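Local atomic coordinates of MB2760 (Mycobacterium tuberculosis, PDB entry 2BNG), a protein that hydrolyses long or bulky lipophilic epoxides to diols in vitro, with fatty acid or steroid derivatives as possible physiological substrates. Residues 85-90 with 110-115. Numbering follows the deposited sequence.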
loop_
_atom_site.group_PDB
_atom_site.type_symbol
_atom_site.label_atom_id
_atom_site.label_comp_id
_atom_site.label_asym_id
_atom_site.label_seq_id
_atom_site.Cartn_x
_atom_site.Cartn_y
_atom_site.Cartn_z
ATOM N N ALA C 85 -13.727 32.359 -22.841
ATOM C CA ALA C 85 -14.968 31.625 -23.038
ATOM C C ALA C 85 -14.898 30.676 -24.261
ATOM O O ALA C 85 -15.729 29.795 -24.399
ATOM C CB ALA C 85 -16.149 32.600 -23.161
ATOM N N ALA C 86 -13.924 30.867 -25.146
ATOM C CA ALA C 86 -13.760 29.956 -26.291
ATOM C C ALA C 86 -13.020 28.632 -25.938
ATOM O O ALA C 86 -12.061 28.632 -25.166
ATOM C CB ALA C 86 -13.069 30.661 -27.443
ATOM N N VAL C 87 -13.481 27.532 -26.535
ATOM C CA VAL C 87 -12.919 26.205 -26.336
ATOM C C VAL C 87 -12.608 25.620 -27.723
ATOM O O VAL C 87 -13.439 25.693 -28.653
ATOM C CB VAL C 87 -13.905 25.277 -25.540
ATOM C CG1 VAL C 87 -13.396 23.838 -25.462
ATOM C CG2 VAL C 87 -14.179 25.840 -24.127
ATOM N N LEU C 88 -11.397 25.070 -27.861
ATOM C CA LEU C 88 -10.945 24.453 -29.112
ATOM C C LEU C 88 -10.709 22.972 -28.911
ATOM O O LEU C 88 -10.262 22.541 -27.848
ATOM C CB LEU C 88 -9.665 25.103 -29.666
ATOM C CG LEU C 88 -9.701 26.614 -29.918
ATOM C CD1 LEU C 88 -9.087 27.291 -28.724
ATOM C CD2 LEU C 88 -8.969 27.029 -31.185
ATOM N N THR C 89 -10.921 22.202 -29.968
ATOM C CA THR C 89 -11.043 20.788 -29.835
ATOM C C THR C 89 -10.417 20.098 -31.073
ATOM O O THR C 89 -10.656 20.506 -32.206
ATOM C CB THR C 89 -12.565 20.601 -29.596
ATOM O OG1 THR C 89 -12.864 19.726 -28.554
ATOM C CG2 THR C 89 -13.272 20.152 -30.617
ATOM N N GLU C 90 -9.537 19.118 -30.853
ATOM C CA GLU C 90 -9.000 18.284 -31.940
ATOM C C GLU C 90 -9.562 16.889 -31.725
ATOM O O GLU C 90 -9.297 16.267 -30.689
ATOM C CB GLU C 90 -7.462 18.255 -31.943
ATOM C CG GLU C 90 -6.859 17.453 -33.113
ATOM C CD GLU C 90 -5.386 17.017 -32.919
ATOM O OE1 GLU C 90 -4.888 16.916 -31.774
ATOM O OE2 GLU C 90 -4.714 16.744 -33.934
ATOM N N PHE C 110 -15.921 26.096 -29.811
ATOM C CA PHE C 110 -17.127 26.381 -29.048
ATOM C C PHE C 110 -16.957 27.687 -28.331
ATOM O O PHE C 110 -15.825 28.131 -28.093
ATOM C CB PHE C 110 -17.390 25.265 -28.026
ATOM C CG PHE C 110 -17.445 23.897 -28.634
ATOM C CD1 PHE C 110 -16.284 23.251 -29.059
ATOM C CD2 PHE C 110 -18.664 23.243 -28.793
ATOM C CE1 PHE C 110 -16.337 21.967 -29.627
ATOM C CE2 PHE C 110 -18.724 21.966 -29.351
ATOM C CZ PHE C 110 -17.555 21.317 -29.763
ATOM N N GLU C 111 -18.089 28.298 -28.005
ATOM C CA GLU C 111 -18.137 29.353 -27.017
ATOM C C GLU C 111 -19.142 28.976 -25.948
ATOM O O GLU C 111 -20.265 28.545 -26.236
ATOM C CB GLU C 111 -18.494 30.701 -27.654
ATOM C CG GLU C 111 -17.295 31.604 -27.782
ATOM C CD GLU C 111 -17.464 32.630 -28.868
ATOM O OE1 GLU C 111 -18.583 33.162 -29.011
ATOM O OE2 GLU C 111 -16.480 32.914 -29.588
ATOM N N VAL C 112 -18.726 29.116 -24.701
ATOM C CA VAL C 112 -19.621 28.818 -23.602
ATOM C C VAL C 112 -19.809 30.010 -22.671
ATOM O O VAL C 112 -18.867 30.711 -22.310
ATOM C CB VAL C 112 -19.320 27.426 -22.886
ATOM C CG1 VAL C 112 -18.115 26.697 -23.491
ATOM C CG2 VAL C 112 -19.219 27.559 -21.381
ATOM N N ASP C 113 -21.066 30.242 -22.336
ATOM C CA ASP C 113 -21.478 31.362 -21.527
ATOM C C ASP C 113 -22.334 30.747 -20.438
ATOM O O ASP C 113 -23.417 30.223 -20.712
ATOM C CB ASP C 113 -22.281 32.350 -22.391
ATOM C CG ASP C 113 -22.927 33.481 -21.580
ATOM O OD1 ASP C 113 -22.344 33.926 -20.563
ATOM O OD2 ASP C 113 -24.018 33.963 -21.971
ATOM N N ASP C 114 -21.815 30.755 -19.209
ATOM C CA ASP C 114 -22.627 30.417 -18.053
ATOM C C ASP C 114 -22.997 28.928 -18.117
ATOM O O ASP C 114 -24.164 28.544 -17.950
ATOM C CB ASP C 114 -23.874 31.309 -18.091
ATOM C CG ASP C 114 -24.135 31.957 -16.790
ATOM O OD1 ASP C 114 -24.700 31.268 -15.991
ATOM O OD2 ASP C 114 -23.802 33.127 -16.498
ATOM N N GLY C 115 -21.999 28.094 -18.402
ATOM C CA GLY C 115 -22.222 26.659 -18.561
ATOM C C GLY C 115 -22.979 26.244 -19.818
ATOM O O GLY C 115 -23.090 25.053 -20.101
#
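V87 and F110 form the antiparallel hydrogen-bonded pair on which this contact is built, joined by two backbone bonds: F110 N donates to V87 O at 2.8 Å, and V87 N to F110 O at 2.9 Å. A third bond, V112 N to A85 O at 3.1 Å, carries the pairing away from the hairpin turn, to its open end. The strand axes run at 145°, evidence of antiparallel strands with marked twist, here near the open end of the hairpin 86-97/100-113. F110 carries CG opposite its carbonyl carbon (chi1 -54°), and the ring then presents an edge to the other strand: T89 CG2 meets F110 CE1 at 3.7 Å, close to the ring plane. V87 lies on the same sheet face; with CG1 anti to the backbone N (chi1 174°), it turns CG2 beside that N, where it touches V112 CG1 at 4.1 Å. Helix 13-30 covers this patch, A17 and V21 packing on V87 and V21 on F110, while the W120 ring lies nearly parallel to that of F110. On the reverse face, A86 and E111 make the non-hydrogen-bonded pair, with A86 CB 4.3 Å from E111 CG; the E111 carboxylate goes on to a salt bridge with R79 of the second subunit. The chemistry is thus divided by face: apolar packing against the helix on one side, a charged link between subunits on the other. Because the F110 side chain also lies about 4 Å from that of D122, the probable proton acceptor, the apolar face would border the active site of this NTF2-like fold.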